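Local coordinates for protein GDP-mannose-dependent alpha-(1-6)-phosphatidylinositol monomannoside mannosyltransferase (Corynebacterium glutamicum, PDB 3OKP) that belongs to the GT-B-fold glycosyltransferases and holds guanosine-5'-diphosphate-alpha-D-mannose in a pocket of its C-terminal, Rossmann-like half, at residues L233-G238 with Q264-T269; K190-T195 with K256-L261; S66-L69 with T73-H76. All blocks are in the same frame, centred on the assembly; numbering follows the deposited sequence.

Contact 1: residues L233-G238 with Q264-T269; sequences LIVGSG and QDMINT. With GDD (guanosine-5'-diphosphate-alpha-D-mannose), chain B.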
ATOM      1  N   LEU A 233     -20.482   0.878  -6.548  1.00  8.51           N
ATOM      2  CA  LEU A 233     -20.282  -0.086  -5.476  1.00  8.70           C
ATOM      3  C   LEU A 233     -19.257   0.441  -4.490  1.00  8.84           C
ATOM      4  O   LEU A 233     -18.085   0.621  -4.826  1.00  8.63           O
ATOM      5  CB  LEU A 233     -19.845  -1.445  -6.032  1.00  8.82           C
ATOM      6  CG  LEU A 233     -20.710  -2.099  -7.117  1.00  9.32           C
ATOM      7  CD1 LEU A 233     -20.070  -3.395  -7.568  1.00  9.90           C
ATOM      8  CD2 LEU A 233     -22.140  -2.346  -6.633  1.00  9.99           C
ATOM      9  N   ILE A 234     -19.716   0.697  -3.272  1.00  9.08           N
ATOM     10  CA  ILE A 234     -18.843   1.154  -2.207  1.00  9.32           C
ATOM     11  C   ILE A 234     -18.461  -0.043  -1.338  1.00  9.63           C
ATOM     12  O   ILE A 234     -19.278  -0.568  -0.571  1.00  9.67           O
ATOM     13  CB  ILE A 234     -19.480   2.322  -1.411  1.00  9.69           C
ATOM     14  CG1 ILE A 234     -19.625   3.548  -2.325  1.00  9.63           C
ATOM     15  CG2 ILE A 234     -18.639   2.664  -0.188  1.00  9.67           C
ATOM     16  CD1 ILE A 234     -20.577   4.607  -1.817  1.00 12.39           C
ATOM     17  N   VAL A 235     -17.219  -0.488  -1.506  1.00  9.70           N
ATOM     18  CA  VAL A 235     -16.703  -1.668  -0.812  1.00 10.25           C
ATOM     19  C   VAL A 235     -15.748  -1.236   0.293  1.00 10.67           C
ATOM     20  O   VAL A 235     -14.757  -0.544   0.037  1.00 10.47           O
ATOM     21  CB  VAL A 235     -15.993  -2.647  -1.790  1.00 10.25           C
ATOM     22  CG1 VAL A 235     -15.425  -3.855  -1.046  1.00 10.59           C
ATOM     23  CG2 VAL A 235     -16.950  -3.104  -2.885  1.00 10.17           C
ATOM     24  N   GLY A 236     -16.062  -1.637   1.521  1.00 11.24           N
ATOM     25  CA  GLY A 236     -15.228  -1.321   2.678  1.00 11.78           C
ATOM     26  C   GLY A 236     -16.027  -0.875   3.887  1.00 12.38           C
ATOM     27  O   GLY A 236     -17.258  -0.786   3.835  1.00 12.24           O
ATOM     28  N   SER A 237     -15.315  -0.591   4.976  1.00 12.89           N
ATOM     29  CA  SER A 237     -15.931  -0.144   6.221  1.00 13.58           C
ATOM     30  C   SER A 237     -15.181   1.051   6.813  1.00 13.73           C
ATOM     31  O   SER A 237     -14.019   1.297   6.478  1.00 13.32           O
ATOM     32  CB  SER A 237     -15.999  -1.299   7.229  1.00 14.13           C
ATOM     33  OG  SER A 237     -14.706  -1.806   7.511  1.00 14.62           O
ATOM     34  N   GLY A 238     -15.856   1.795   7.686  1.00 14.23           N
ATOM     35  CA  GLY A 238     -15.250   2.942   8.356  1.00 14.86           C
ATOM     36  C   GLY A 238     -16.267   3.872   8.987  1.00 15.41           C
ATOM     37  O   GLY A 238     -17.468   3.760   8.730  1.00 15.30           O
ATOM     38  N   GLN A 264     -11.436 -12.738  -1.530  1.00 17.75           N
ATOM     39  CA  GLN A 264     -11.701 -13.194  -2.900  1.00 17.19           C
ATOM     40  C   GLN A 264     -12.951 -12.552  -3.508  1.00 16.43           C
ATOM     41  O   GLN A 264     -12.960 -12.230  -4.696  1.00 15.91           O
ATOM     42  CB  GLN A 264     -11.777 -14.723  -2.980  1.00 17.77           C
ATOM     43  CG  GLN A 264     -11.790 -15.279  -4.409  1.00 17.75           C
ATOM     44  CD  GLN A 264     -10.554 -14.897  -5.210  1.00 17.70           C
ATOM     45  OE1 GLN A 264      -9.426 -15.048  -4.744  1.00 18.35           O
ATOM     46  NE2 GLN A 264     -10.764 -14.403  -6.425  1.00 17.18           N
ATOM     47  N   ASP A 265     -13.989 -12.370  -2.689  1.00 16.20           N
ATOM     48  CA  ASP A 265     -15.220 -11.703  -3.116  0.50 15.89           C
ATOM     49  C   ASP A 265     -14.943 -10.270  -3.566  1.00 15.27           C
ATOM     50  O   ASP A 265     -15.520  -9.795  -4.542  1.00 14.91           O
ATOM     51  CB  ASP A 265     -16.257 -11.704  -1.989  0.50 16.13           C
ATOM     52  CG  ASP A 265     -16.755 -13.098  -1.648  0.50 16.84           C
ATOM     53  OD1 ASP A 265     -16.740 -13.984  -2.531  0.50 17.18           O
ATOM     54  OD2 ASP A 265     -17.176 -13.305  -0.489  0.50 17.58           O
ATOM     55  N   MET A 266     -14.056  -9.593  -2.839  1.00 15.12           N
ATOM     56  CA  MET A 266     -13.640  -8.230  -3.166  1.00 14.93           C
ATOM     57  C   MET A 266     -12.933  -8.201  -4.522  1.00 13.79           C
ATOM     58  O   MET A 266     -13.209  -7.331  -5.351  1.00 13.26           O
ATOM     59  CB  MET A 266     -12.699  -7.686  -2.087  1.00 14.89           C
ATOM     60  CG  MET A 266     -12.566  -6.168  -2.081  1.00 15.61           C
ATOM     61  SD  MET A 266     -10.891  -5.505  -1.881  1.00 16.96           S
ATOM     62  CE  MET A 266      -9.900  -6.957  -1.514  1.00 17.69           C
ATOM     63  N   ILE A 267     -12.025  -9.157  -4.730  1.00 13.36           N
ATOM     64  CA  ILE A 267     -11.291  -9.300  -5.992  1.00 12.71           C
ATOM     65  C   ILE A 267     -12.235  -9.570  -7.172  1.00 12.28           C
ATOM     66  O   ILE A 267     -12.132  -8.916  -8.215  1.00 12.04           O
ATOM     67  CB  ILE A 267     -10.181 -10.395  -5.899  1.00 13.05           C
ATOM     68  CG1 ILE A 267      -9.109  -9.980  -4.882  1.00 13.09           C
ATOM     69  CG2 ILE A 267      -9.548 -10.664  -7.275  1.00 12.81           C
ATOM     70  CD1 ILE A 267      -8.063 -11.048  -4.577  1.00 13.66           C
ATOM     71  N   ASN A 268     -13.153 -10.522  -6.995  1.00 11.89           N
ATOM     72  CA  ASN A 268     -14.130 -10.876  -8.030  1.00 11.54           C
ATOM     73  C   ASN A 268     -14.992  -9.680  -8.440  1.00 10.83           C
ATOM     74  O   ASN A 268     -15.225  -9.451  -9.629  1.00 10.61           O
ATOM     75  CB  ASN A 268     -15.025 -12.030  -7.559  1.00 11.92           C
ATOM     76  CG  ASN A 268     -14.268 -13.346  -7.416  1.00 12.86           C
ATOM     77  OD1 ASN A 268     -13.187 -13.529  -7.980  1.00 12.77           O
ATOM     78  ND2 ASN A 268     -14.846 -14.277  -6.665  1.00 12.76           N
ATOM     79  N   THR A 269     -15.446  -8.927  -7.441  1.00 10.22           N
ATOM     80  CA  THR A 269     -16.229  -7.710  -7.646  1.00  9.60           C
ATOM     81  C   THR A 269     -15.408  -6.643  -8.380  1.00  9.27           C
ATOM     82  O   THR A 269     -15.890  -6.026  -9.336  1.00  8.99           O
ATOM     83  CB  THR A 269     -16.749  -7.170  -6.294  1.00  9.69           C
ATOM     84  OG1 THR A 269     -17.515  -8.193  -5.641  1.00  9.73           O
ATOM     85  CG2 THR A 269     -17.621  -5.930  -6.483  1.00  9.47           C
TER
HETATM   86  N2  GDD B 601     -10.620  -7.803   2.146  0.50 13.20           N
HETATM   87  C2  GDD B 601     -10.910  -6.494   1.950  0.50 13.14           C
HETATM   88  N1  GDD B 601     -12.198  -6.076   1.991  0.50 13.31           N
HETATM   89  N3  GDD B 601      -9.910  -5.614   1.712  0.50 13.12           N
HETATM   90  C4  GDD B 601     -10.184  -4.298   1.512  0.50 13.25           C
HETATM   91  C5  GDD B 601     -11.497  -3.853   1.553  0.50 13.22           C
HETATM   92  C6  GDD B 601     -12.511  -4.772   1.798  0.50 13.31           C
HETATM   93  O6  GDD B 601     -13.703  -4.402   1.842  0.50 13.24           O
HETATM   94  N7  GDD B 601     -11.479  -2.523   1.328  0.50 13.32           N
HETATM   95  C8  GDD B 601     -10.189  -2.154   1.153  0.50 13.38           C
HETATM   96  N9  GDD B 601      -9.406  -3.238   1.268  0.50 13.33           N
HETATM   97  C1' GDD B 601      -7.926  -3.297   1.142  0.50 13.14           C
HETATM   98  C2' GDD B 601      -7.502  -3.076  -0.301  0.50 12.76           C
HETATM   99  O2' GDD B 601      -7.549  -4.287  -1.059  0.50 12.88           O
HETATM  100  C3' GDD B 601      -6.096  -2.529  -0.158  0.50 12.71           C
HETATM  101  O3' GDD B 601      -5.142  -3.598  -0.190  0.50 12.17           O
HETATM  102  C4' GDD B 601      -6.073  -1.857   1.211  0.50 12.90           C
HETATM  103  O4' GDD B 601      -7.257  -2.282   1.898  0.50 12.93           O
HETATM  104  C5' GDD B 601      -6.062  -0.333   1.095  0.50 13.17           C
HETATM  105  O5' GDD B 601      -4.726   0.174   1.136  0.50 13.30           O
HETATM  106  PA  GDD B 601      -4.366   1.456   0.559  0.50 13.27           P
HETATM  107  O1A GDD B 601      -3.119   1.555   0.530  0.50 13.01           O
HETATM  108  O2A GDD B 601      -4.799   1.542  -0.617  0.50 12.88           O
HETATM  109  O3A GDD B 601      -4.920   2.553   1.332  0.50 13.56           O
HETATM  110  PB  GDD B 601      -4.755   2.725   2.765  0.50 13.50           P
HETATM  111  O2B GDD B 601      -3.618   2.362   3.138  0.50 13.24           O
HETATM  112  O3B GDD B 601      -4.912   3.932   3.049  0.50 13.27           O
HETATM  113  O1B GDD B 601      -5.759   1.966   3.469  0.50 14.16           O
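V235 and M266 meet at the wall of the ligand pocket, where a strand of the C-terminal Rossmann-like sheet of this GT-B fold lies under a crossover helix. The strand is 231-235. Helix 263-272 carries the chain from edge strand 255-259 to strand 275-278, and on the way it packs on the face of the sheet that carries the side chains of L233 and V235. No hydrogen bond joins the two segments; the join is made by two oblique apolar pairs, both buried.

At the pocket end, V235 CG1 sits 3.8 Å from M266 CG. The same V235 methyl is 3.4 Å from O6 of guanosine-5'-diphosphate-alpha-D-mannose, so it meets both helix and base. CG1 takes this place because it stands anti to the backbone N (chi1 178°). M266 then bends at both chi2 and chi3, bringing its thioether over one face of the guanine: M266 SD is 3.7 Å from guanine C4 and M266 CE is 3.5 Å from guanine N3. N204 on strand 200-204 also touches both V235 and M266.

Just past the strand, the CA of G236 comes to 3.5 Å from guanine O6, with backbone angles that suit glycine.

One helical turn further on, L233 CD1 touches T269 CG2 at 3.7 Å. A chi1 of -57° sets T269 OG1 anti to the carbonyl carbon, where it donates to D265 O, and leaves CG2 facing L233. The D265 carbonyl also accepts the ordinary helical bond from T269 N, and the two donors approach D265 O from opposite faces of its plane, T269 OG1 at 2.8 Å and tilted 29° out of it.

Contact 2: residues K190-T195 with K256-L261; sequences KKLGFT and KFLGRL. With GDD (guanosine-5'-diphosphate-alpha-D-mannose), chain B.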
ATOM      1  N   LYS A 190     -24.121 -11.337 -11.870  1.00 11.01           N
ATOM      2  CA  LYS A 190     -25.392 -11.985 -11.543  1.00 11.88           C
ATOM      3  C   LYS A 190     -25.555 -12.215 -10.039  1.00 12.35           C
ATOM      4  O   LYS A 190     -26.659 -12.085  -9.507  1.00 12.48           O
ATOM      5  CB  LYS A 190     -25.553 -13.297 -12.313  1.00 12.25           C
ATOM      6  CG  LYS A 190     -25.849 -13.109 -13.799  1.00 12.60           C
ATOM      7  CD  LYS A 190     -26.172 -14.432 -14.477  1.00 13.24           C
ATOM      8  CE  LYS A 190     -26.362 -14.253 -15.979  1.00 13.85           C
ATOM      9  NZ  LYS A 190     -25.091 -13.888 -16.666  1.00 13.76           N
ATOM     10  N   LYS A 191     -24.454 -12.549  -9.365  1.00 12.77           N
ATOM     11  CA  LYS A 191     -24.428 -12.679  -7.904  1.00 13.71           C
ATOM     12  C   LYS A 191     -24.832 -11.365  -7.226  1.00 13.53           C
ATOM     13  O   LYS A 191     -25.531 -11.372  -6.210  1.00 13.82           O
ATOM     14  CB  LYS A 191     -23.039 -13.132  -7.428  1.00 13.67           C
ATOM     15  CG  LYS A 191     -22.932 -13.388  -5.924  1.00 14.74           C
ATOM     16  CD  LYS A 191     -21.525 -13.840  -5.528  1.00 14.99           C
ATOM     17  CE  LYS A 191     -21.463 -14.252  -4.062  1.00 17.29           C
ATOM     18  NZ  LYS A 191     -21.550 -13.084  -3.139  1.00 17.95           N
ATOM     19  N   LEU A 192     -24.397 -10.250  -7.812  1.00 13.28           N
ATOM     20  CA  LEU A 192     -24.700  -8.911  -7.302  1.00 13.18           C
ATOM     21  C   LEU A 192     -26.089  -8.418  -7.720  1.00 13.13           C
ATOM     22  O   LEU A 192     -26.527  -7.341  -7.300  1.00 13.07           O
ATOM     23  CB  LEU A 192     -23.628  -7.912  -7.764  1.00 12.84           C
ATOM     24  CG  LEU A 192     -22.202  -8.069  -7.217  1.00 13.23           C
ATOM     25  CD1 LEU A 192     -21.182  -7.491  -8.184  1.00 13.57           C
ATOM     26  CD2 LEU A 192     -22.058  -7.439  -5.838  1.00 14.20           C
ATOM     27  N   GLY A 193     -26.773  -9.205  -8.548  1.00 13.20           N
ATOM     28  CA  GLY A 193     -28.097  -8.847  -9.050  1.00 12.97           C
ATOM     29  C   GLY A 193     -28.033  -7.940 -10.264  1.00 12.65           C
ATOM     30  O   GLY A 193     -28.981  -7.204 -10.550  1.00 12.54           O
ATOM     31  N   PHE A 194     -26.907  -7.994 -10.974  1.00 12.28           N
ATOM     32  CA  PHE A 194     -26.686  -7.197 -12.180  1.00 12.07           C
ATOM     33  C   PHE A 194     -26.571  -8.117 -13.398  1.00 12.27           C
ATOM     34  O   PHE A 194     -26.676  -9.337 -13.274  1.00 12.44           O
ATOM     35  CB  PHE A 194     -25.408  -6.348 -12.059  1.00 11.81           C
ATOM     36  CG  PHE A 194     -25.343  -5.477 -10.823  1.00 11.67           C
ATOM     37  CD1 PHE A 194     -26.482  -4.860 -10.306  1.00 11.69           C
ATOM     38  CD2 PHE A 194     -24.118  -5.241 -10.206  1.00 12.24           C
ATOM     39  CE1 PHE A 194     -26.405  -4.053  -9.175  1.00 11.79           C
ATOM     40  CE2 PHE A 194     -24.030  -4.433  -9.074  1.00 12.24           C
ATOM     41  CZ  PHE A 194     -25.176  -3.838  -8.558  1.00 11.83           C
ATOM     42  N   THR A 195     -26.346  -7.527 -14.571  1.00 12.23           N
ATOM     43  CA  THR A 195     -26.186  -8.289 -15.810  1.00 12.56           C
ATOM     44  C   THR A 195     -24.880  -7.922 -16.526  1.00 12.37           C
ATOM     45  O   THR A 195     -24.076  -7.144 -16.010  1.00 11.76           O
ATOM     46  CB  THR A 195     -27.374  -8.066 -16.780  1.00 12.73           C
ATOM     47  OG1 THR A 195     -27.349  -6.722 -17.270  1.00 13.03           O
ATOM     48  CG2 THR A 195     -28.714  -8.336 -16.096  1.00 13.31           C
ATOM     49  N   LYS A 256     -24.549   1.161  -3.930  1.00 11.78           N
ATOM     50  CA  LYS A 256     -24.587  -0.017  -3.069  1.00 12.25           C
ATOM     51  C   LYS A 256     -23.464  -0.004  -2.033  1.00 12.38           C
ATOM     52  O   LYS A 256     -22.280   0.052  -2.383  1.00 12.10           O
ATOM     53  CB  LYS A 256     -24.515  -1.301  -3.908  1.00 12.38           C
ATOM     54  CG  LYS A 256     -25.544  -1.397  -5.043  1.00 13.03           C
ATOM     55  CD  LYS A 256     -26.941  -1.713  -4.521  1.00 15.14           C
ATOM     56  CE  LYS A 256     -27.942  -1.898  -5.658  1.00 15.59           C
ATOM     57  NZ  LYS A 256     -28.374  -0.604  -6.249  1.00 15.65           N
ATOM     58  N   PHE A 257     -23.849  -0.051  -0.758  1.00 12.53           N
ATOM     59  CA  PHE A 257     -22.902  -0.199   0.340  1.00 12.61           C
ATOM     60  C   PHE A 257     -22.770  -1.676   0.680  1.00 12.95           C
ATOM     61  O   PHE A 257     -23.612  -2.247   1.379  1.00 13.26           O
ATOM     62  CB  PHE A 257     -23.353   0.605   1.564  1.00 12.82           C
ATOM     63  CG  PHE A 257     -23.299   2.093   1.364  1.00 12.66           C
ATOM     64  CD1 PHE A 257     -22.140   2.805   1.649  1.00 12.83           C
ATOM     65  CD2 PHE A 257     -24.410   2.783   0.883  1.00 12.69           C
ATOM     66  CE1 PHE A 257     -22.088   4.186   1.462  1.00 12.92           C
ATOM     67  CE2 PHE A 257     -24.365   4.157   0.689  1.00 12.60           C
ATOM     68  CZ  PHE A 257     -23.204   4.861   0.981  1.00 12.60           C
ATOM     69  N   LEU A 258     -21.706  -2.291   0.175  1.00 12.91           N
ATOM     70  CA  LEU A 258     -21.530  -3.736   0.281  1.00 13.47           C
ATOM     71  C   LEU A 258     -20.821  -4.163   1.566  1.00 14.08           C
ATOM     72  O   LEU A 258     -20.726  -5.358   1.860  1.00 14.30           O
ATOM     73  CB  LEU A 258     -20.788  -4.279  -0.953  1.00 13.11           C
ATOM     74  CG  LEU A 258     -21.408  -4.056  -2.341  1.00 12.94           C
ATOM     75  CD1 LEU A 258     -20.545  -4.700  -3.422  1.00 12.46           C
ATOM     76  CD2 LEU A 258     -22.845  -4.576  -2.426  1.00 13.27           C
ATOM     77  N   GLY A 259     -20.327  -3.187   2.325  1.00 14.49           N
ATOM     78  CA  GLY A 259     -19.575  -3.457   3.548  1.00 15.40           C
ATOM     79  C   GLY A 259     -18.189  -3.990   3.245  1.00 15.85           C
ATOM     80  O   GLY A 259     -17.720  -3.915   2.104  1.00 15.42           O
ATOM     81  N   ARG A 260     -17.525  -4.525   4.265  1.00 16.70           N
ATOM     82  CA  ARG A 260     -16.205  -5.106   4.071  1.00 17.50           C
ATOM     83  C   ARG A 260     -16.354  -6.532   3.552  1.00 17.68           C
ATOM     84  O   ARG A 260     -16.779  -7.430   4.283  1.00 18.24           O
ATOM     85  CB  ARG A 260     -15.382  -5.068   5.363  1.00 18.13           C
ATOM     86  CG  ARG A 260     -13.890  -5.066   5.103  1.00 19.34           C
ATOM     87  CD  ARG A 260     -13.060  -5.235   6.360  1.00 22.04           C
ATOM     88  NE  ARG A 260     -11.637  -5.308   6.028  1.00 23.48           N
ATOM     89  CZ  ARG A 260     -10.980  -6.434   5.759  1.00 24.51           C
ATOM     90  NH1 ARG A 260     -11.604  -7.606   5.785  1.00 25.58           N
ATOM     91  NH2 ARG A 260      -9.688  -6.389   5.466  1.00 24.99           N
ATOM     92  N   LEU A 261     -16.026  -6.725   2.276  1.00 17.39           N
ATOM     93  CA  LEU A 261     -16.159  -8.029   1.633  1.00 17.60           C
ATOM     94  C   LEU A 261     -15.002  -8.948   1.999  1.00 18.05           C
ATOM     95  O   LEU A 261     -13.922  -8.481   2.368  1.00 18.22           O
ATOM     96  CB  LEU A 261     -16.229  -7.877   0.106  1.00 17.22           C
ATOM     97  CG  LEU A 261     -17.407  -7.152  -0.555  1.00 16.67           C
ATOM     98  CD1 LEU A 261     -17.197  -7.099  -2.065  1.00 16.02           C
ATOM     99  CD2 LEU A 261     -18.746  -7.807  -0.226  1.00 16.73           C
TER
HETATM  100  N2  GDD B 601     -10.620  -7.803   2.146  0.50 13.20           N
HETATM  101  C2  GDD B 601     -10.910  -6.494   1.950  0.50 13.14           C
HETATM  102  N1  GDD B 601     -12.198  -6.076   1.991  0.50 13.31           N
HETATM  103  N3  GDD B 601      -9.910  -5.614   1.712  0.50 13.12           N
HETATM  104  C4  GDD B 601     -10.184  -4.298   1.512  0.50 13.25           C
HETATM  105  C5  GDD B 601     -11.497  -3.853   1.553  0.50 13.22           C
HETATM  106  C6  GDD B 601     -12.511  -4.772   1.798  0.50 13.31           C
HETATM  107  O6  GDD B 601     -13.703  -4.402   1.842  0.50 13.24           O
HETATM  108  N7  GDD B 601     -11.479  -2.523   1.328  0.50 13.32           N
HETATM  109  C8  GDD B 601     -10.189  -2.154   1.153  0.50 13.38           C
HETATM  110  N9  GDD B 601      -9.406  -3.238   1.268  0.50 13.33           N
HETATM  111  C1' GDD B 601      -7.926  -3.297   1.142  0.50 13.14           C
HETATM  112  C2' GDD B 601      -7.502  -3.076  -0.301  0.50 12.76           C
HETATM  113  O2' GDD B 601      -7.549  -4.287  -1.059  0.50 12.88           O
HETATM  114  C3' GDD B 601      -6.096  -2.529  -0.158  0.50 12.71           C
HETATM  115  O3' GDD B 601      -5.142  -3.598  -0.190  0.50 12.17           O
HETATM  116  C4' GDD B 601      -6.073  -1.857   1.211  0.50 12.90           C
HETATM  117  O4' GDD B 601      -7.257  -2.282   1.898  0.50 12.93           O
HETATM  118  C5' GDD B 601      -6.062  -0.333   1.095  0.50 13.17           C
HETATM  119  O5' GDD B 601      -4.726   0.174   1.136  0.50 13.30           O
HETATM  120  PA  GDD B 601      -4.366   1.456   0.559  0.50 13.27           P
HETATM  121  O1A GDD B 601      -3.119   1.555   0.530  0.50 13.01           O
HETATM  122  O2A GDD B 601      -4.799   1.542  -0.617  0.50 12.88           O
HETATM  123  O3A GDD B 601      -4.920   2.553   1.332  0.50 13.56           O
HETATM  124  PB  GDD B 601      -4.755   2.725   2.765  0.50 13.50           P
HETATM  125  O2B GDD B 601      -3.618   2.362   3.138  0.50 13.24           O
HETATM  126  O3B GDD B 601      -4.912   3.932   3.049  0.50 13.27           O
HETATM  127  O1B GDD B 601      -5.759   1.966   3.469  0.50 14.16           O
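L192 and L258 meet through single methyls, L192 CD2 to L258 CD1 at 4.0 Å, their side chains crossing at about a right angle. Next to them, the CZ corner of the F194 ring faces the aliphatic part of K256: CG of that lysine lies near the ring plane, at its edge, 4.3 Å from CZ. These loose apolar touches are the whole of the contact, and no hydrogen bond crosses it.

The F194 ring is also covered from within its own loop, since the carbonyl oxygen of L192 stands over the centre of one face. The ring further packs on Q231 and L233. A chi1 of -52° puts CG of K256 beside the ring; the chain turns again at chi2 on its way to NZ, which finds a hydrogen bond at Q231 OE1.

L192 and F194 flank the Schellman motif that ends helix 182-191, with G193 turning the chain between them. G193 leaves helical geometry with a positive phi of 84°, and its N bonds back to K190 O at 3.0 Å. The two side chains pack on one face of the parallel sheet in the C-terminal Rossmann-like half, at its outermost strand, 255-259, which is hydrogen-bonded to 231-235.

Beyond that strand the chain reaches the guanine. L261 bonds the base with main-chain atoms: guanine N1 donates to L261 O at 3.0 Å and 162°, while the bonds from L261 N to O6 and from guanine N2 to L261 O are weak. R260, extended from CG to NE, passes guanine O6 with its CG at 3.3 Å and lays its guanidinium over the base face opposite M266, NH2 3.7 Å from guanine C2.

Contact 3: residues S66-L69 with T73-H76; sequences SVML and TTAH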
ATOM      1  N   SER A  66       5.943  -6.882  24.341  1.00 17.52           N
ATOM      2  CA  SER A  66       4.779  -6.508  23.539  1.00 17.17           C
ATOM      3  C   SER A  66       5.095  -5.409  22.517  1.00 16.22           C
ATOM      4  O   SER A  66       4.490  -5.355  21.440  1.00 15.75           O
ATOM      5  CB  SER A  66       3.640  -6.065  24.462  1.00 18.08           C
ATOM      6  OG  SER A  66       2.457  -5.816  23.728  1.00 19.22           O
ATOM      7  N   VAL A  67       6.037  -4.537  22.871  1.00 15.45           N
ATOM      8  CA  VAL A  67       6.509  -3.468  21.992  1.00 14.59           C
ATOM      9  C   VAL A  67       8.035  -3.498  21.960  1.00 13.81           C
ATOM     10  O   VAL A  67       8.686  -3.515  23.012  1.00 14.23           O
ATOM     11  CB  VAL A  67       6.037  -2.060  22.471  1.00 15.14           C
ATOM     12  CG1 VAL A  67       6.371  -0.992  21.435  1.00 14.67           C
ATOM     13  CG2 VAL A  67       4.540  -2.049  22.777  1.00 15.99           C
ATOM     14  N   MET A  68       8.607  -3.528  20.760  1.00 12.61           N
ATOM     15  CA  MET A  68      10.050  -3.391  20.623  1.00 11.69           C
ATOM     16  C   MET A  68      10.409  -1.916  20.510  1.00 11.51           C
ATOM     17  O   MET A  68       9.971  -1.223  19.587  1.00 11.05           O
ATOM     18  CB  MET A  68      10.592  -4.167  19.422  1.00 11.20           C
ATOM     19  CG  MET A  68      12.116  -4.187  19.383  1.00 10.72           C
ATOM     20  SD  MET A  68      12.829  -4.912  17.902  1.00 10.50           S
ATOM     21  CE  MET A  68      12.442  -6.645  18.153  1.00  9.18           C
ATOM     22  N   LEU A  69      11.208  -1.451  21.467  1.00 11.40           N
ATOM     23  CA  LEU A  69      11.582  -0.046  21.567  1.00 11.35           C
ATOM     24  C   LEU A  69      13.100   0.108  21.496  1.00 11.21           C
ATOM     25  O   LEU A  69      13.829  -0.828  21.841  1.00 11.22           O
ATOM     26  CB  LEU A  69      11.035   0.543  22.875  1.00 11.86           C
ATOM     27  CG  LEU A  69       9.505   0.608  22.988  1.00 11.97           C
ATOM     28  CD1 LEU A  69       9.053   0.672  24.441  1.00 12.48           C
ATOM     29  CD2 LEU A  69       8.940   1.773  22.177  1.00 11.74           C
ATOM     30  N   THR A  73      18.827  -2.656  26.227  1.00 11.76           N
ATOM     31  CA  THR A  73      18.610  -4.110  26.239  1.00 12.01           C
ATOM     32  C   THR A  73      18.233  -4.653  24.859  1.00 11.45           C
ATOM     33  O   THR A  73      18.741  -5.696  24.443  1.00 11.16           O
ATOM     34  CB  THR A  73      17.555  -4.546  27.282  1.00 12.45           C
ATOM     35  OG1 THR A  73      16.365  -3.767  27.120  1.00 12.83           O
ATOM     36  CG2 THR A  73      18.093  -4.369  28.705  1.00 13.25           C
ATOM     37  N   THR A  74      17.352  -3.941  24.157  1.00 11.17           N
ATOM     38  CA  THR A  74      16.965  -4.313  22.792  1.00 10.85           C
ATOM     39  C   THR A  74      18.163  -4.233  21.842  1.00 10.70           C
ATOM     40  O   THR A  74      18.385  -5.141  21.036  1.00 10.49           O
ATOM     41  CB  THR A  74      15.822  -3.423  22.249  1.00 10.52           C
ATOM     42  OG1 THR A  74      14.730  -3.410  23.177  1.00 11.01           O
ATOM     43  CG2 THR A  74      15.321  -3.951  20.911  1.00 10.39           C
ATOM     44  N   ALA A  75      18.928  -3.147  21.947  1.00 10.95           N
ATOM     45  CA  ALA A  75      20.121  -2.944  21.124  1.00 11.11           C
ATOM     46  C   ALA A  75      21.171  -4.034  21.361  1.00 11.59           C
ATOM     47  O   ALA A  75      21.806  -4.495  20.413  1.00 11.35           O
ATOM     48  CB  ALA A  75      20.712  -1.564  21.373  1.00 11.44           C
ATOM     49  N   HIS A  76      21.337  -4.435  22.623  1.00 12.11           N
ATOM     50  CA  HIS A  76      22.264  -5.509  23.006  1.00 12.91           C
ATOM     51  C   HIS A  76      21.871  -6.838  22.362  1.00 12.69           C
ATOM     52  O   HIS A  76      22.724  -7.555  21.830  1.00 12.88           O
ATOM     53  CB  HIS A  76      22.323  -5.663  24.535  1.00 13.43           C
ATOM     54  CG  HIS A  76      23.264  -6.733  25.004  1.00 14.53           C
ATOM     55  ND1 HIS A  76      24.467  -6.451  25.614  1.00 15.55           N
ATOM     56  CD2 HIS A  76      23.179  -8.085  24.952  1.00 15.54           C
ATOM     57  CE1 HIS A  76      25.082  -7.580  25.921  1.00 16.27           C
ATOM     58  NE2 HIS A  76      24.323  -8.587  25.526  1.00 15.92           N
TER
HETATM   59  O   HOH W   1      11.778  -3.180  23.769  1.00 10.90           O
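T74 carries this contact, pointing from the first turn of helix 72-84 at the loop that precedes it. Its two branches do different work. The methyl CG2, anti to the backbone N, meets M68 CG at 3.6 Å and also approaches M68 SD. The hydroxyl, anti to the carbonyl carbon (chi1 -52°), lies 3.0 Å from L69 O, where a hydrogen bond is possible though not settled. OG1 is also hydrogen-bonded to T71 OG1 in the short link between the segments.

M68 runs straight from its backbone to SD and bends only at chi3, crossing T74 obliquely. Beyond T74 it touches F40 and S42 of strand 37-42 and W63 of strand 59-63, so the pair sits by the C-terminal ends of these two strands of the parallel sheet in the N-terminal half. T74 rests on F40 and W63 as well.

L69 takes part through its backbone, while the end of its side chain leads away from the helix. One water ties the polar groups together: it accepts from L69 N at 2.9 Å, donates to V67 O at 3.2 Å, and lies 3.0 Å from T74 OG1.

The buried threonine thus serves both kinds of neighbour, its methyl entering the apolar layer beside the sheet while its hydroxyl and the water meet the polar backbone groups of V67 and L69.

From the N terminus, contact 3 comes first and closes a short loop: it folds the chain after strand 59-63 back on the start of helix 72-84, within the N-terminal half. The other two belong to the C-terminal half and cross. Contact 2 runs from 190-195 to 256-261 and joins the end of helix 182-191 to edge strand 255-259; contact 1 opens inside it at 233-238, closes beyond it at 264-269, and joins strand 231-235 to helix 263-272. The two strands are neighbours, with probable backbone hydrogen bonds I234 N to K256 O (2.8 Å) and G236 N to G259 O (2.9 Å), and both contacts reach guanosine-5'-diphosphate-alpha-D-mannose. Contact 3 touches neither.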